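PDB 7C7D: alpha-1,3-glucanase from Streptomyces thermodiastaticus, which hydrolyses the alpha-1,3-glucosidic bonds of alpha-1,3-glucan, as a thermostable glycosidase of family GH87. Local coordinates for residues Glu63-Asp77 and Ser88-Glu102. Numbering follows the deposited sequence.
Sequences EAESATTTGTKIGPD and SGRQAVRLDAGQRVE. With CA (calcium ion), chain C.
Glu63 and Glu65 meet the backbone of Ser88 and Gln91 through a calcium ion. Glu63 gives OE2 alone, 2.3 Å from the metal, while Glu65 grips with both oxygens; the carbonyls of Ser88 and Gln91 and two oxygens of Asp191 complete the site. The other oxygen of Glu63, OE1, accepts from Ser88 OG (2.6 Å) on its syn lone pair, which, with the metal bond at OE2, fixes the turn of the carboxylate. A bend at chi2 (-91°) turns the Glu65 carboxylate to the metal, its side chain crossing that of Gln91 at about a right angle.

Beyond the metal, 72-74 runs antiparallel to 92-95, Ile74 N reaching Ala92 O at 2.8 Å, and Thr68 pairs with Glu102 farther along. Between these pairings the Thr69 hydroxyl, in an ST turn, accepts from Gly71 N and donates to Arg100 O (OG1 to O 2.7 Å), a carbonyl that also takes Thr70 N. Val93 lies on the same face of the sheet as Thr69, with CG1 against Thr69 OG1 and CG2 against Ala64 O (3.6 Å). Gln99 lays its amide along the Thr70-Gly71 backbone; its OE1 accepts from Asp96 N and from a water (2.6 Å) that Thr72 OG1 and Arg94 O share. With an alanine at Gln99, Asp96 N would probably lose this acceptor, and the water one of its two.

Arg90 leads away to Asp424 and Thr425, tying this calcium-bearing beta domain to the parallel beta-helix. Strand 188-196 flanks 92-95 on the side away from 72-74, and strand 178-183 likewise flanks 100-104, opposite 68-69.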
loop_
_atom_site.group_PDB
_atom_site.type_symbol
_atom_site.label_atom_id
_atom_site.label_comp_id
_atom_site.label_asym_id
_atom_site.label_seq_id
_atom_site.Cartn_x
_atom_site.Cartn_y
_atom_site.Cartn_z
ATOM N N GLU A 63 2.372 0.472 17.921
ATOM C CA GLU A 63 3.703 -0.016 17.597
ATOM C C GLU A 63 4.229 -0.864 18.747
ATOM O O GLU A 63 4.089 -0.509 19.920
ATOM C CB GLU A 63 4.650 1.155 17.345
ATOM C CG GLU A 63 4.290 2.020 16.144
ATOM C CD GLU A 63 4.548 1.342 14.808
ATOM O OE1 GLU A 63 4.142 1.931 13.787
ATOM O OE2 GLU A 63 5.154 0.250 14.772
ATOM N N ALA A 64 4.854 -1.990 18.411
ATOM C CA ALA A 64 5.380 -2.859 19.459
ATOM C C ALA A 64 6.429 -2.146 20.298
ATOM O O ALA A 64 6.527 -2.379 21.511
ATOM C CB ALA A 64 5.954 -4.130 18.838
ATOM N N GLU A 65 7.210 -1.266 19.676
ATOM C CA GLU A 65 8.250 -0.534 20.376
ATOM C C GLU A 65 7.687 0.479 21.365
ATOM O O GLU A 65 8.448 0.999 22.183
ATOM C CB GLU A 65 9.186 0.138 19.363
ATOM C CG GLU A 65 8.487 1.070 18.358
ATOM C CD GLU A 65 8.036 0.384 17.063
ATOM O OE1 GLU A 65 7.725 -0.823 17.078
ATOM O OE2 GLU A 65 7.962 1.073 16.022
ATOM N N SER A 66 6.385 0.759 21.316
ATOM C CA SER A 66 5.723 1.624 22.286
ATOM C C SER A 66 5.076 0.844 23.419
ATOM O O SER A 66 4.490 1.451 24.322
ATOM C CB SER A 66 4.664 2.499 21.599
ATOM O OG SER A 66 3.460 1.777 21.389
ATOM N N ALA A 67 5.167 -0.477 23.395
ATOM C CA ALA A 67 4.557 -1.322 24.403
ATOM C C ALA A 67 5.612 -1.762 25.412
ATOM O O ALA A 67 6.800 -1.471 25.272
ATOM C CB ALA A 67 3.857 -2.508 23.740
ATOM N N THR A 68 5.160 -2.439 26.462
ATOM C CA THR A 68 6.052 -2.873 27.529
ATOM C C THR A 68 6.538 -4.277 27.215
ATOM O O THR A 68 5.728 -5.160 26.922
ATOM C CB THR A 68 5.304 -2.852 28.858
ATOM O OG1 THR A 68 4.807 -1.528 29.077
ATOM C CG2 THR A 68 6.232 -3.247 30.004
ATOM N N THR A 69 7.852 -4.485 27.258
ATOM C CA THR A 69 8.408 -5.723 26.725
ATOM C C THR A 69 9.580 -6.229 27.552
ATOM O O THR A 69 10.283 -5.465 28.219
ATOM C CB THR A 69 8.852 -5.557 25.257
ATOM O OG1 THR A 69 9.169 -6.838 24.699
ATOM C CG2 THR A 69 10.079 -4.681 25.152
ATOM N N THR A 70 9.790 -7.544 27.478
ATOM C CA THR A 70 11.001 -8.176 27.975
ATOM C C THR A 70 11.928 -8.588 26.842
ATOM O O THR A 70 12.946 -9.242 27.094
ATOM C CB THR A 70 10.658 -9.381 28.860
ATOM O OG1 THR A 70 9.904 -10.335 28.102
ATOM C CG2 THR A 70 9.851 -8.931 30.080
ATOM N N GLY A 71 11.588 -8.245 25.600
ATOM C CA GLY A 71 12.441 -8.484 24.455
ATOM C C GLY A 71 13.359 -7.312 24.172
ATOM O O GLY A 71 13.598 -6.453 25.023
ATOM N N THR A 72 13.880 -7.281 22.949
ATOM C CA THR A 72 14.926 -6.341 22.560
ATOM C C THR A 72 14.420 -5.482 21.411
ATOM O O THR A 72 14.039 -6.009 20.364
ATOM C CB THR A 72 16.178 -7.098 22.112
ATOM O OG1 THR A 72 16.618 -7.971 23.160
ATOM C CG2 THR A 72 17.296 -6.116 21.760
ATOM N N LYS A 73 14.434 -4.165 21.597
ATOM C CA LYS A 73 14.037 -3.260 20.529
ATOM C C LYS A 73 15.115 -3.229 19.450
ATOM O O LYS A 73 16.312 -3.188 19.749
ATOM C CB LYS A 73 13.832 -1.851 21.098
ATOM C CG LYS A 73 12.987 -0.919 20.231
ATOM C CD LYS A 73 12.791 0.460 20.882
ATOM C CE LYS A 73 11.852 0.410 22.093
ATOM N NZ LYS A 73 11.493 1.766 22.631
ATOM N N ILE A 74 14.683 -3.266 18.189
ATOM C CA ILE A 74 15.575 -3.091 17.048
ATOM C C ILE A 74 15.208 -1.790 16.346
ATOM O O ILE A 74 14.062 -1.333 16.411
ATOM C CB ILE A 74 15.586 -4.280 16.060
ATOM C CG1 ILE A 74 14.239 -4.427 15.338
ATOM C CG2 ILE A 74 15.983 -5.560 16.785
ATOM C CD1 ILE A 74 14.283 -5.386 14.161
ATOM N N GLY A 75 16.190 -1.193 15.672
ATOM C CA GLY A 75 15.995 0.063 14.985
ATOM C C GLY A 75 16.107 1.245 15.929
ATOM O O GLY A 75 16.371 1.083 17.126
ATOM N N PRO A 76 15.900 2.465 15.412
ATOM C CA PRO A 76 15.548 2.750 14.015
ATOM C C PRO A 76 16.712 2.550 13.050
ATOM O O PRO A 76 17.866 2.805 13.391
ATOM C CB PRO A 76 15.147 4.228 14.052
ATOM C CG PRO A 76 15.865 4.787 15.225
ATOM C CD PRO A 76 15.910 3.687 16.239
ATOM N N ASP A 77 16.403 2.078 11.847
ATOM C CA ASP A 77 17.393 1.923 10.790
ATOM C C ASP A 77 16.652 2.037 9.471
ATOM O O ASP A 77 15.588 1.434 9.311
ATOM C CB ASP A 77 18.070 0.549 10.894
ATOM C CG ASP A 77 19.362 0.456 10.100
ATOM O OD1 ASP A 77 19.683 1.387 9.326
ATOM O OD2 ASP A 77 20.063 -0.563 10.261
ATOM N N SER A 88 7.278 -0.920 10.482
ATOM C CA SER A 88 6.554 0.314 10.763
ATOM C C SER A 88 7.306 1.102 11.830
ATOM O O SER A 88 7.691 0.554 12.865
ATOM C CB SER A 88 5.154 -0.050 11.260
ATOM O OG SER A 88 4.324 1.093 11.364
ATOM N N GLY A 89 7.535 2.391 11.572
ATOM C CA GLY A 89 8.338 3.186 12.481
ATOM C C GLY A 89 9.816 2.873 12.468
ATOM O O GLY A 89 10.557 3.436 13.281
ATOM N N ARG A 90 10.264 1.980 11.585
ATOM C CA ARG A 90 11.654 1.546 11.488
ATOM C C ARG A 90 12.138 0.847 12.749
ATOM O O ARG A 90 13.347 0.741 12.970
ATOM C CB ARG A 90 12.605 2.681 11.087
ATOM C CG ARG A 90 12.092 3.529 9.950
ATOM C CD ARG A 90 11.781 2.712 8.686
ATOM N NE ARG A 90 11.303 3.641 7.667
ATOM C CZ ARG A 90 11.567 3.578 6.370
ATOM N NH1 ARG A 90 12.275 2.571 5.864
ATOM N NH2 ARG A 90 11.120 4.547 5.578
ATOM N N GLN A 91 11.205 0.383 13.582
ATOM C CA GLN A 91 11.533 -0.249 14.850
ATOM C C GLN A 91 10.588 -1.413 15.091
ATOM O O GLN A 91 9.449 -1.417 14.624
ATOM C CB GLN A 91 11.413 0.732 16.017
ATOM C CG GLN A 91 12.372 1.889 15.939
ATOM C CD GLN A 91 11.946 3.004 16.853
ATOM O OE1 GLN A 91 12.313 3.033 18.022
ATOM N NE2 GLN A 91 11.140 3.923 16.330
ATOM N N ALA A 92 11.072 -2.399 15.841
ATOM C CA ALA A 92 10.287 -3.569 16.202
ATOM C C ALA A 92 10.890 -4.136 17.479
ATOM O O ALA A 92 11.883 -3.618 17.998
ATOM C CB ALA A 92 10.285 -4.595 15.059
ATOM N N VAL A 93 10.298 -5.214 17.983
ATOM C CA VAL A 93 10.750 -5.834 19.225
ATOM C C VAL A 93 11.012 -7.309 18.958
ATOM O O VAL A 93 10.092 -8.051 18.588
ATOM C CB VAL A 93 9.732 -5.658 20.361
ATOM C CG1 VAL A 93 10.226 -6.351 21.612
ATOM C CG2 VAL A 93 9.492 -4.172 20.642
ATOM N N ARG A 94 12.257 -7.735 19.153
ATOM C CA ARG A 94 12.637 -9.129 18.970
ATOM C C ARG A 94 12.359 -9.883 20.261
ATOM O O ARG A 94 12.878 -9.518 21.327
ATOM C CB ARG A 94 14.120 -9.231 18.624
ATOM C CG ARG A 94 14.576 -10.668 18.374
ATOM C CD ARG A 94 15.991 -10.720 17.824
ATOM N NE ARG A 94 16.982 -10.332 18.822
ATOM C CZ ARG A 94 17.778 -9.274 18.720
ATOM N NH1 ARG A 94 17.706 -8.479 17.660
ATOM N NH2 ARG A 94 18.648 -9.006 19.683
ATOM N N LEU A 95 11.525 -10.910 20.174
ATOM C CA LEU A 95 11.184 -11.744 21.319
ATOM C C LEU A 95 11.860 -13.093 21.134
ATOM O O LEU A 95 11.459 -13.878 20.273
ATOM C CB LEU A 95 9.673 -11.945 21.406
ATOM C CG LEU A 95 8.794 -10.702 21.476
ATOM C CD1 LEU A 95 7.332 -11.121 21.512
ATOM C CD2 LEU A 95 9.144 -9.861 22.696
ATOM N N ASP A 96 12.876 -13.367 21.937
ATOM C CA ASP A 96 13.276 -14.746 22.105
ATOM C C ASP A 96 12.112 -15.522 22.686
ATOM O O ASP A 96 11.236 -14.960 23.384
ATOM C CB ASP A 96 14.402 -14.861 23.128
ATOM C CG ASP A 96 15.760 -14.471 22.563
ATOM O OD1 ASP A 96 15.937 -14.514 21.339
ATOM O OD2 ASP A 96 16.650 -14.099 23.375
ATOM N N ALA A 97 12.109 -16.841 22.475
ATOM C CA ALA A 97 11.431 -17.610 23.494
ATOM C C ALA A 97 12.073 -17.156 24.801
ATOM O O ALA A 97 13.152 -17.611 25.174
ATOM C CB ALA A 97 11.626 -19.140 23.217
ATOM N N GLY A 98 11.536 -16.079 25.340
ATOM C CA GLY A 98 11.644 -15.758 26.749
ATOM C C GLY A 98 10.481 -14.895 27.094
ATOM O O GLY A 98 9.934 -14.968 28.179
ATOM N N GLN A 99 9.960 -14.289 26.078
ATOM C CA GLN A 99 9.792 -12.862 26.124
ATOM C C GLN A 99 8.451 -12.483 25.546
ATOM O O GLN A 99 7.857 -13.215 24.754
ATOM C CB GLN A 99 10.993 -12.170 25.429
ATOM C CG GLN A 99 12.351 -12.545 26.099
ATOM C CD GLN A 99 13.597 -12.087 25.366
ATOM O OE1 GLN A 99 13.571 -11.737 24.189
ATOM N NE2 GLN A 99 14.721 -12.134 26.072
ATOM N N ARG A 100 7.965 -11.346 26.002
ATOM C CA ARG A 100 6.617 -10.935 25.709
ATOM C C ARG A 100 6.605 -9.453 25.415
ATOM O O ARG A 100 7.520 -8.710 25.781
ATOM C CB ARG A 100 5.672 -11.259 26.870
ATOM C CG ARG A 100 6.064 -10.606 28.174
ATOM C CD ARG A 100 5.278 -11.185 29.337
ATOM N NE ARG A 100 6.032 -11.214 30.590
ATOM C CZ ARG A 100 6.772 -12.236 31.009
ATOM N NH1 ARG A 100 6.871 -13.339 30.278
ATOM N NH2 ARG A 100 7.408 -12.158 32.170
ATOM N N VAL A 101 5.553 -9.036 24.738
ATOM C CA VAL A 101 5.270 -7.624 24.574
ATOM C C VAL A 101 3.833 -7.411 25.014
ATOM O O VAL A 101 2.935 -8.149 24.595
ATOM C CB VAL A 101 5.529 -7.137 23.136
ATOM C CG1 VAL A 101 4.761 -7.969 22.134
ATOM C CG2 VAL A 101 5.167 -5.669 22.999
ATOM N N GLU A 102 3.633 -6.461 25.919
ATOM C CA GLU A 102 2.348 -6.233 26.566
ATOM C C GLU A 102 1.793 -4.915 26.047
ATOM O O GLU A 102 2.331 -3.845 26.354
ATOM C CB GLU A 102 2.535 -6.179 28.079
ATOM C CG GLU A 102 1.257 -5.976 28.854
ATOM C CD GLU A 102 1.487 -6.027 30.349
ATOM O OE1 GLU A 102 2.603 -6.403 30.766
ATOM O OE2 GLU A 102 0.549 -5.702 31.103
HETATM CA CA CA C . 7.139 -0.899 14.684
HETATM O O HOH W 1 9.950 -12.601 29.631
HETATM O O HOH W 2 15.291 -10.438 22.672
#